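Local coordinates for glucose-6-phosphate dehydrogenase (Trypanosoma cruzi, PDB 5AQ1), which catalyses the NADP-dependent oxidation of glucose 6-phosphate to 6-phosphogluconolactone, the first step of the pentose phosphate pathway, at residues B[246-251]-B[369-374]; B[317-322]-B[486-491]. All blocks are in the same frame, centred on the assembly; numbering follows the deposited sequence.

Contact 1. Residues B[246-251]-B[369-374]; sequences TFKEKI and LEERLL. With BG6 (6-O-phosphono-beta-D-glucopyranose), chain F.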
ATOM      1  N   THR B 246      22.032 -10.364 -13.695  1.00 33.04           N
ATOM      2  CA  THR B 246      23.456 -10.453 -14.020  1.00 33.94           C
ATOM      3  C   THR B 246      23.880 -11.831 -14.527  1.00 34.16           C
ATOM      4  O   THR B 246      23.548 -12.853 -13.933  1.00 31.80           O
ATOM      5  CB  THR B 246      24.306 -10.111 -12.787  1.00 34.19           C
ATOM      6  OG1 THR B 246      23.980  -8.788 -12.348  1.00 35.06           O
ATOM      7  CG2 THR B 246      25.795 -10.197 -13.099  1.00 34.66           C
ATOM      8  N   PHE B 247      24.635 -11.829 -15.624  1.00 36.21           N
ATOM      9  CA  PHE B 247      25.221 -13.034 -16.199  1.00 37.26           C
ATOM     10  C   PHE B 247      26.715 -12.788 -16.374  1.00 38.08           C
ATOM     11  O   PHE B 247      27.116 -11.822 -17.017  1.00 39.21           O
ATOM     12  CB  PHE B 247      24.553 -13.348 -17.543  1.00 37.56           C
ATOM     13  CG  PHE B 247      25.269 -14.383 -18.367  1.00 39.05           C
ATOM     14  CD1 PHE B 247      26.280 -14.011 -19.248  1.00 40.99           C
ATOM     15  CD2 PHE B 247      24.917 -15.724 -18.291  1.00 40.07           C
ATOM     16  CE1 PHE B 247      26.937 -14.956 -20.022  1.00 41.83           C
ATOM     17  CE2 PHE B 247      25.576 -16.676 -19.064  1.00 41.21           C
ATOM     18  CZ  PHE B 247      26.581 -16.290 -19.931  1.00 41.37           C
ATOM     19  N   LYS B 248      27.533 -13.656 -15.786  1.00 39.41           N
ATOM     20  CA  LYS B 248      28.984 -13.596 -15.959  1.00 39.77           C
ATOM     21  C   LYS B 248      29.544 -14.979 -16.253  1.00 39.39           C
ATOM     22  O   LYS B 248      29.042 -15.979 -15.742  1.00 38.39           O
ATOM     23  CB  LYS B 248      29.662 -13.070 -14.702  1.00 41.03           C
ATOM     24  CG  LYS B 248      29.183 -11.719 -14.210  1.00 41.28           C
ATOM     25  CD  LYS B 248      30.088 -11.268 -13.078  1.00 42.64           C
ATOM     26  CE  LYS B 248      29.543 -10.069 -12.329  1.00 43.13           C
ATOM     27  NZ  LYS B 248      30.376  -9.831 -11.116  1.00 43.96           N
ATOM     28  N   GLU B 249      30.582 -15.021 -17.082  1.00 40.39           N
ATOM     29  CA  GLU B 249      31.320 -16.250 -17.353  1.00 40.75           C
ATOM     30  C   GLU B 249      32.802 -15.933 -17.389  1.00 41.86           C
ATOM     31  O   GLU B 249      33.197 -14.834 -17.792  1.00 41.30           O
ATOM     32  CB  GLU B 249      30.892 -16.860 -18.690  1.00 40.52           C
ATOM     33  CG  GLU B 249      29.662 -17.750 -18.605  1.00 39.71           C
ATOM     34  CD  GLU B 249      29.251 -18.317 -19.956  1.00 40.33           C
ATOM     35  OE1 GLU B 249      29.790 -17.875 -20.993  1.00 41.55           O
ATOM     36  OE2 GLU B 249      28.378 -19.208 -19.991  1.00 40.29           O
ATOM     37  N   LYS B 250      33.616 -16.894 -16.961  1.00 43.20           N
ATOM     38  CA  LYS B 250      35.066 -16.774 -17.073  1.00 44.69           C
ATOM     39  C   LYS B 250      35.510 -17.153 -18.481  1.00 44.10           C
ATOM     40  O   LYS B 250      36.449 -16.570 -19.018  1.00 43.25           O
ATOM     41  CB  LYS B 250      35.765 -17.665 -16.049  1.00 46.99           C
ATOM     42  CG  LYS B 250      35.390 -17.361 -14.607  1.00 48.83           C
ATOM     43  CD  LYS B 250      36.324 -18.050 -13.625  1.00 50.93           C
ATOM     44  CE  LYS B 250      37.615 -17.269 -13.441  1.00 54.01           C
ATOM     45  NZ  LYS B 250      38.688 -18.094 -12.816  1.00 57.09           N
ATOM     46  N   ILE B 251      34.830 -18.133 -19.073  1.00 43.12           N
ATOM     47  CA  ILE B 251      35.169 -18.592 -20.420  1.00 43.55           C
ATOM     48  C   ILE B 251      35.017 -17.484 -21.457  1.00 43.90           C
ATOM     49  O   ILE B 251      34.217 -16.561 -21.286  1.00 43.13           O
ATOM     50  CB  ILE B 251      34.329 -19.815 -20.861  1.00 43.35           C
ATOM     51  CG1 ILE B 251      32.823 -19.519 -20.799  1.00 42.35           C
ATOM     52  CG2 ILE B 251      34.671 -21.029 -20.007  1.00 43.70           C
ATOM     53  CD1 ILE B 251      31.987 -20.473 -21.626  1.00 41.44           C
ATOM     54  N   LEU B 369      34.982 -12.656 -17.906  1.00 43.75           N
ATOM     55  CA  LEU B 369      34.929 -11.818 -16.708  1.00 44.28           C
ATOM     56  C   LEU B 369      35.608 -12.509 -15.513  1.00 45.54           C
ATOM     57  O   LEU B 369      36.144 -13.605 -15.656  1.00 46.74           O
ATOM     58  CB  LEU B 369      33.473 -11.464 -16.388  1.00 42.64           C
ATOM     59  CG  LEU B 369      32.759 -10.569 -17.404  1.00 42.16           C
ATOM     60  CD1 LEU B 369      31.296 -10.423 -17.023  1.00 40.67           C
ATOM     61  CD2 LEU B 369      33.417  -9.201 -17.503  1.00 43.18           C
ATOM     62  N   GLU B 370      35.593 -11.862 -14.346  1.00 46.26           N
ATOM     63  CA  GLU B 370      36.276 -12.399 -13.151  1.00 47.24           C
ATOM     64  C   GLU B 370      35.655 -13.655 -12.530  1.00 46.50           C
ATOM     65  O   GLU B 370      36.333 -14.373 -11.797  1.00 46.22           O
ATOM     66  CB  GLU B 370      36.487 -11.344 -12.042  1.00 48.21           C
ATOM     67  CG  GLU B 370      35.643 -10.076 -12.070  1.00 49.09           C
ATOM     68  CD  GLU B 370      34.148 -10.314 -11.992  1.00 48.03           C
ATOM     69  OE1 GLU B 370      33.619 -10.499 -10.877  1.00 48.54           O
ATOM     70  OE2 GLU B 370      33.497 -10.274 -13.052  1.00 48.54           O
ATOM     71  N   GLU B 371      34.380 -13.916 -12.798  1.00 45.49           N
ATOM     72  CA  GLU B 371      33.713 -15.072 -12.199  1.00 45.01           C
ATOM     73  C   GLU B 371      32.584 -15.610 -13.065  1.00 43.74           C
ATOM     74  O   GLU B 371      32.133 -14.957 -14.005  1.00 43.20           O
ATOM     75  CB  GLU B 371      33.170 -14.715 -10.803  1.00 44.85           C
ATOM     76  CG  GLU B 371      32.126 -13.600 -10.783  1.00 44.03           C
ATOM     77  CD  GLU B 371      31.527 -13.347  -9.404  1.00 43.79           C
ATOM     78  OE1 GLU B 371      31.847 -14.092  -8.454  1.00 44.06           O
ATOM     79  OE2 GLU B 371      30.726 -12.394  -9.267  1.00 41.90           O
ATOM     80  N   ARG B 372      32.143 -16.816 -12.731  1.00 43.47           N
ATOM     81  CA  ARG B 372      30.917 -17.369 -13.274  1.00 42.54           C
ATOM     82  C   ARG B 372      29.792 -17.024 -12.309  1.00 40.50           C
ATOM     83  O   ARG B 372      29.881 -17.321 -11.119  1.00 39.34           O
ATOM     84  CB  ARG B 372      31.035 -18.884 -13.428  1.00 44.13           C
ATOM     85  CG  ARG B 372      29.763 -19.548 -13.932  1.00 44.62           C
ATOM     86  CD  ARG B 372      30.060 -20.836 -14.687  1.00 45.51           C
ATOM     87  NE  ARG B 372      28.835 -21.464 -15.179  1.00 44.51           N
ATOM     88  CZ  ARG B 372      28.056 -22.286 -14.475  1.00 45.44           C
ATOM     89  NH1 ARG B 372      28.353 -22.611 -13.217  1.00 45.06           N
ATOM     90  NH2 ARG B 372      26.964 -22.792 -15.037  1.00 46.79           N
ATOM     91  N   LEU B 373      28.747 -16.377 -12.816  1.00 38.84           N
ATOM     92  CA  LEU B 373      27.627 -15.967 -11.973  1.00 37.29           C
ATOM     93  C   LEU B 373      26.344 -15.789 -12.762  1.00 35.87           C
ATOM     94  O   LEU B 373      26.352 -15.283 -13.884  1.00 34.81           O
ATOM     95  CB  LEU B 373      27.947 -14.648 -11.261  1.00 37.87           C
ATOM     96  CG  LEU B 373      26.867 -14.090 -10.322  1.00 36.54           C
ATOM     97  CD1 LEU B 373      26.627 -15.024  -9.144  1.00 36.48           C
ATOM     98  CD2 LEU B 373      27.252 -12.705  -9.832  1.00 36.26           C
ATOM     99  N   LEU B 374      25.246 -16.233 -12.158  1.00 35.80           N
ATOM    100  CA  LEU B 374      23.909 -15.861 -12.593  1.00 35.82           C
ATOM    101  C   LEU B 374      23.123 -15.510 -11.343  1.00 35.82           C
ATOM    102  O   LEU B 374      22.799 -16.397 -10.547  1.00 35.92           O
ATOM    103  CB  LEU B 374      23.224 -17.004 -13.347  1.00 35.15           C
ATOM    104  CG  LEU B 374      21.790 -16.739 -13.825  1.00 34.01           C
ATOM    105  CD1 LEU B 374      21.761 -15.649 -14.884  1.00 33.28           C
ATOM    106  CD2 LEU B 374      21.172 -18.018 -14.360  1.00 34.78           C
TER
HETATM  107  C1  BG6 F 550      24.008 -20.903 -24.059  1.00 30.92           C
HETATM  108  C2  BG6 F 550      24.766 -19.773 -24.754  1.00 29.76           C
HETATM  109  O1  BG6 F 550      22.613 -20.838 -24.383  1.00 31.30           O
HETATM  110  O5  BG6 F 550      24.165 -20.787 -22.642  1.00 31.60           O
HETATM  111  C3  BG6 F 550      26.229 -19.819 -24.346  1.00 30.10           C
HETATM  112  O2  BG6 F 550      24.645 -19.890 -26.175  1.00 29.50           O
HETATM  113  C4  BG6 F 550      26.312 -19.731 -22.831  1.00 31.47           C
HETATM  114  O3  BG6 F 550      26.974 -18.749 -24.936  1.00 29.87           O
HETATM  115  C5  BG6 F 550      25.527 -20.880 -22.213  1.00 32.13           C
HETATM  116  O4  BG6 F 550      27.681 -19.772 -22.425  1.00 32.49           O
HETATM  117  C6  BG6 F 550      25.607 -20.852 -20.689  1.00 32.94           C
HETATM  118  O6  BG6 F 550      24.716 -21.813 -20.120  1.00 33.63           O
HETATM  119  P   BG6 F 550      24.858 -22.223 -18.571  1.00 34.65           P
HETATM  120  O1P BG6 F 550      24.789 -20.915 -17.818  1.00 37.93           O
HETATM  121  O2P BG6 F 550      23.676 -23.113 -18.308  1.00 37.03           O
HETATM  122  O3P BG6 F 550      26.198 -22.917 -18.512  1.00 38.15           O
HETATM  123  O   HOH W   1      27.114 -19.651 -17.517  1.00 37.56           O
HETATM  124  O   HOH W   2      37.861 -14.499 -17.711  1.00 34.63           O
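K248 reaches across to two glutamates of the other segment, E370 and E371, in a small salt-bridge network. K248 NZ lies 3.2 Å from E371 OE2, on the anti side of the carboxylate and 16° out of its plane. The bond to E370 is weak. The K248 chain is extended beyond CG (chi2 -172°), which carries NZ out to the two carboxylates. Its CG meets L369 CD1 at 3.7 Å, the two side chains crossing at about a right angle. E370 bends at chi2 (60°), which turns its carboxylate back toward the lysine.

The backbones pair as antiparallel strands at F247-K248 and L373-L374. K248 and L373 form a hydrogen-bonded pair, with K248 N to L373 O at 2.8 Å. Beyond the strand ends, L369 N bonds E249 O at 2.8 Å. Water 2 joins the carbonyls of K250 and L369.

The sugar phosphate lies beyond E249 and R372. E249 OE2 accepts a 2.6 Å hydrogen bond from O4 of the glucose 6-phosphate, and K367 forms a salt bridge with E249 OE1. R372 NH2 stays 3.6 Å from the phosphate O3P, with that oxygen near the guanidinium plane. Water 1 bridges E249 OE2 and phosphate O1P, and R372 NE makes a weak bond to it. E249, just past the end of strand 240-248, thus offers an acceptor to the sugar hydroxyl, while the nearby arginine would add positive potential beside the phosphate.

Contact 2. Residues B[317-322]-B[486-491]; sequences QYTASA and PYAAGS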
ATOM      1  N   GLN B 317      33.947  -5.526 -25.550  1.00 44.69           N
ATOM      2  CA  GLN B 317      34.565  -6.612 -26.314  1.00 45.94           C
ATOM      3  C   GLN B 317      35.908  -6.923 -25.661  1.00 46.36           C
ATOM      4  O   GLN B 317      36.765  -6.040 -25.569  1.00 46.20           O
ATOM      5  CB  GLN B 317      34.763  -6.175 -27.767  1.00 47.45           C
ATOM      6  CG  GLN B 317      35.266  -7.252 -28.707  1.00 48.25           C
ATOM      7  CD  GLN B 317      35.649  -6.686 -30.061  1.00 49.90           C
ATOM      8  OE1 GLN B 317      36.686  -6.038 -30.197  1.00 51.02           O
ATOM      9  NE2 GLN B 317      34.815  -6.924 -31.068  1.00 50.47           N
ATOM     10  N   TYR B 318      36.097  -8.160 -25.205  1.00 46.22           N
ATOM     11  CA  TYR B 318      37.265  -8.475 -24.373  1.00 47.17           C
ATOM     12  C   TYR B 318      38.580  -8.509 -25.157  1.00 49.36           C
ATOM     13  O   TYR B 318      38.624  -8.934 -26.311  1.00 48.85           O
ATOM     14  CB  TYR B 318      37.069  -9.767 -23.553  1.00 45.99           C
ATOM     15  CG  TYR B 318      37.161 -11.079 -24.308  1.00 45.86           C
ATOM     16  CD1 TYR B 318      38.382 -11.723 -24.490  1.00 47.03           C
ATOM     17  CD2 TYR B 318      36.015 -11.704 -24.795  1.00 44.64           C
ATOM     18  CE1 TYR B 318      38.462 -12.932 -25.163  1.00 47.46           C
ATOM     19  CE2 TYR B 318      36.083 -12.911 -25.466  1.00 44.90           C
ATOM     20  CZ  TYR B 318      37.309 -13.520 -25.648  1.00 46.69           C
ATOM     21  OH  TYR B 318      37.380 -14.718 -26.317  1.00 47.12           O
ATOM     22  N   THR B 319      39.632  -8.022 -24.507  1.00 51.51           N
ATOM     23  CA  THR B 319      40.988  -8.062 -25.030  1.00 53.95           C
ATOM     24  C   THR B 319      41.785  -9.076 -24.215  1.00 55.88           C
ATOM     25  O   THR B 319      41.264  -9.654 -23.258  1.00 54.73           O
ATOM     26  CB  THR B 319      41.664  -6.682 -24.927  1.00 54.62           C
ATOM     27  OG1 THR B 319      41.673  -6.248 -23.561  1.00 53.71           O
ATOM     28  CG2 THR B 319      40.926  -5.659 -25.779  1.00 54.25           C
ATOM     29  N   ALA B 320      43.044  -9.281 -24.596  1.00 60.24           N
ATOM     30  CA  ALA B 320      43.930 -10.229 -23.913  1.00 61.65           C
ATOM     31  C   ALA B 320      44.025  -9.957 -22.410  1.00 62.20           C
ATOM     32  O   ALA B 320      44.036  -8.801 -21.975  1.00 61.25           O
ATOM     33  CB  ALA B 320      45.316 -10.199 -24.541  1.00 62.52           C
ATOM     34  N   SER B 321      44.092 -11.036 -21.630  1.00 63.45           N
ATOM     35  CA  SER B 321      44.198 -10.949 -20.172  1.00 64.41           C
ATOM     36  C   SER B 321      45.557 -10.409 -19.747  1.00 67.47           C
ATOM     37  O   SER B 321      46.536 -10.512 -20.491  1.00 69.40           O
ATOM     38  CB  SER B 321      43.981 -12.326 -19.537  1.00 63.57           C
ATOM     39  OG  SER B 321      45.019 -13.227 -19.889  1.00 64.80           O
ATOM     40  N   ALA B 322      45.610  -9.844 -18.544  1.00 69.84           N
ATOM     41  CA  ALA B 322      46.846  -9.274 -18.006  1.00 73.09           C
ATOM     42  C   ALA B 322      47.934 -10.336 -17.832  1.00 75.95           C
ATOM     43  O   ALA B 322      49.087 -10.113 -18.203  1.00 78.43           O
ATOM     44  CB  ALA B 322      46.573  -8.572 -16.684  1.00 71.78           C
ATOM     45  N   PRO B 486      36.872  -1.716 -24.892  1.00 48.68           N
ATOM     46  CA  PRO B 486      37.714  -2.850 -24.556  1.00 48.64           C
ATOM     47  C   PRO B 486      37.752  -3.113 -23.053  1.00 46.98           C
ATOM     48  O   PRO B 486      37.560  -2.197 -22.257  1.00 45.54           O
ATOM     49  CB  PRO B 486      39.089  -2.418 -25.061  1.00 50.53           C
ATOM     50  CG  PRO B 486      39.081  -0.939 -24.916  1.00 51.01           C
ATOM     51  CD  PRO B 486      37.667  -0.509 -25.187  1.00 50.20           C
ATOM     52  N   TYR B 487      37.973  -4.373 -22.690  1.00 46.98           N
ATOM     53  CA  TYR B 487      38.239  -4.768 -21.310  1.00 46.16           C
ATOM     54  C   TYR B 487      39.076  -6.043 -21.309  1.00 47.50           C
ATOM     55  O   TYR B 487      38.875  -6.924 -22.142  1.00 47.18           O
ATOM     56  CB  TYR B 487      36.937  -4.967 -20.529  1.00 44.41           C
ATOM     57  CG  TYR B 487      36.078  -6.130 -20.983  1.00 43.10           C
ATOM     58  CD1 TYR B 487      35.246  -6.014 -22.094  1.00 42.62           C
ATOM     59  CD2 TYR B 487      36.076  -7.335 -20.283  1.00 42.30           C
ATOM     60  CE1 TYR B 487      34.450  -7.070 -22.504  1.00 41.81           C
ATOM     61  CE2 TYR B 487      35.279  -8.396 -20.685  1.00 41.84           C
ATOM     62  CZ  TYR B 487      34.468  -8.258 -21.797  1.00 41.74           C
ATOM     63  OH  TYR B 487      33.681  -9.311 -22.210  1.00 40.70           O
ATOM     64  N   ALA B 488      40.030  -6.131 -20.387  1.00 49.19           N
ATOM     65  CA  ALA B 488      40.908  -7.294 -20.328  1.00 49.85           C
ATOM     66  C   ALA B 488      40.122  -8.499 -19.844  1.00 49.08           C
ATOM     67  O   ALA B 488      39.323  -8.391 -18.912  1.00 47.39           O
ATOM     68  CB  ALA B 488      42.085  -7.028 -19.406  1.00 51.33           C
ATOM     69  N   ALA B 489      40.336  -9.643 -20.486  1.00 49.83           N
ATOM     70  CA  ALA B 489      39.730 -10.890 -20.032  1.00 49.28           C
ATOM     71  C   ALA B 489      40.128 -11.138 -18.582  1.00 49.05           C
ATOM     72  O   ALA B 489      41.273 -10.893 -18.195  1.00 48.74           O
ATOM     73  CB  ALA B 489      40.168 -12.051 -20.910  1.00 50.02           C
ATOM     74  N   GLY B 490      39.171 -11.586 -17.775  1.00 48.15           N
ATOM     75  CA  GLY B 490      39.406 -11.807 -16.352  1.00 48.50           C
ATOM     76  C   GLY B 490      39.118 -10.593 -15.488  1.00 48.14           C
ATOM     77  O   GLY B 490      38.964 -10.728 -14.276  1.00 48.87           O
ATOM     78  N   SER B 491      39.048  -9.409 -16.098  1.00 48.58           N
ATOM     79  CA  SER B 491      38.657  -8.192 -15.385  1.00 48.32           C
ATOM     80  C   SER B 491      37.147  -8.181 -15.133  1.00 47.29           C
ATOM     81  O   SER B 491      36.432  -9.085 -15.562  1.00 46.06           O
ATOM     82  CB  SER B 491      39.064  -6.951 -16.187  1.00 48.73           C
ATOM     83  OG  SER B 491      38.246  -6.788 -17.334  1.00 48.93           O
TER
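Strands 317-319 and 486-488 run in the same direction at 46° to each other, and the firm bonds lie round T319. T319 N donates to Y487 O at 2.7 Å, and A489 N donates to T319 O at 2.9 Å. T319 OG1 adds a weak bond to the same Y487 carbonyl.

Y318 CB sits over one face of the Y487 ring, 3.8 Å from its centroid, in a CH-pi contact. Chi1 of Y487 is 67°, with CG between the backbone N and the carbonyl carbon; this lays the ring back against the 317-318 backbone. Its hydroxyl is hydrogen-bonded to T343 and to the K367 carbonyl. Y318 CD1 touches A489 CB at 4.0 Å, and the Y318 hydroxyl bonds T253 N. On the other face of the strands, T319 CG2 and P486 CB meet at 3.8 Å.

The strand leads into a type II turn from A488 to S491, with S491 N bonded to A488 O at 3.0 Å. S321 CB packs on A489 O at 3.3 Å.

Strand 484-488 is an outermost strand of the large mixed sheet within this chain. It pairs with 313-319, whose other neighbour is strand 344-349. Helix 460-479 precedes it and helix 495-504 follows.

From the N terminus the chain passes first through 246-251, at the end of central strand 240-248, and then through 317-322. It returns at 369-374, where contact 1 closes a loop of 117 residues. Contact 2 closes only at 486-491, after 163 residues. The segments alternate, so the two loops cross rather than nest. Both contacts belong to the mixed sheet: contact 1 joins two inner strands beside the sugar phosphate, and contact 2 joins the last two strands at one edge. Their centres are about 13 Å apart. They touch directly where L369 CD2 packs on Y487 CE2 at 3.8 Å and E370 CB on G490 O at 3.4 Å.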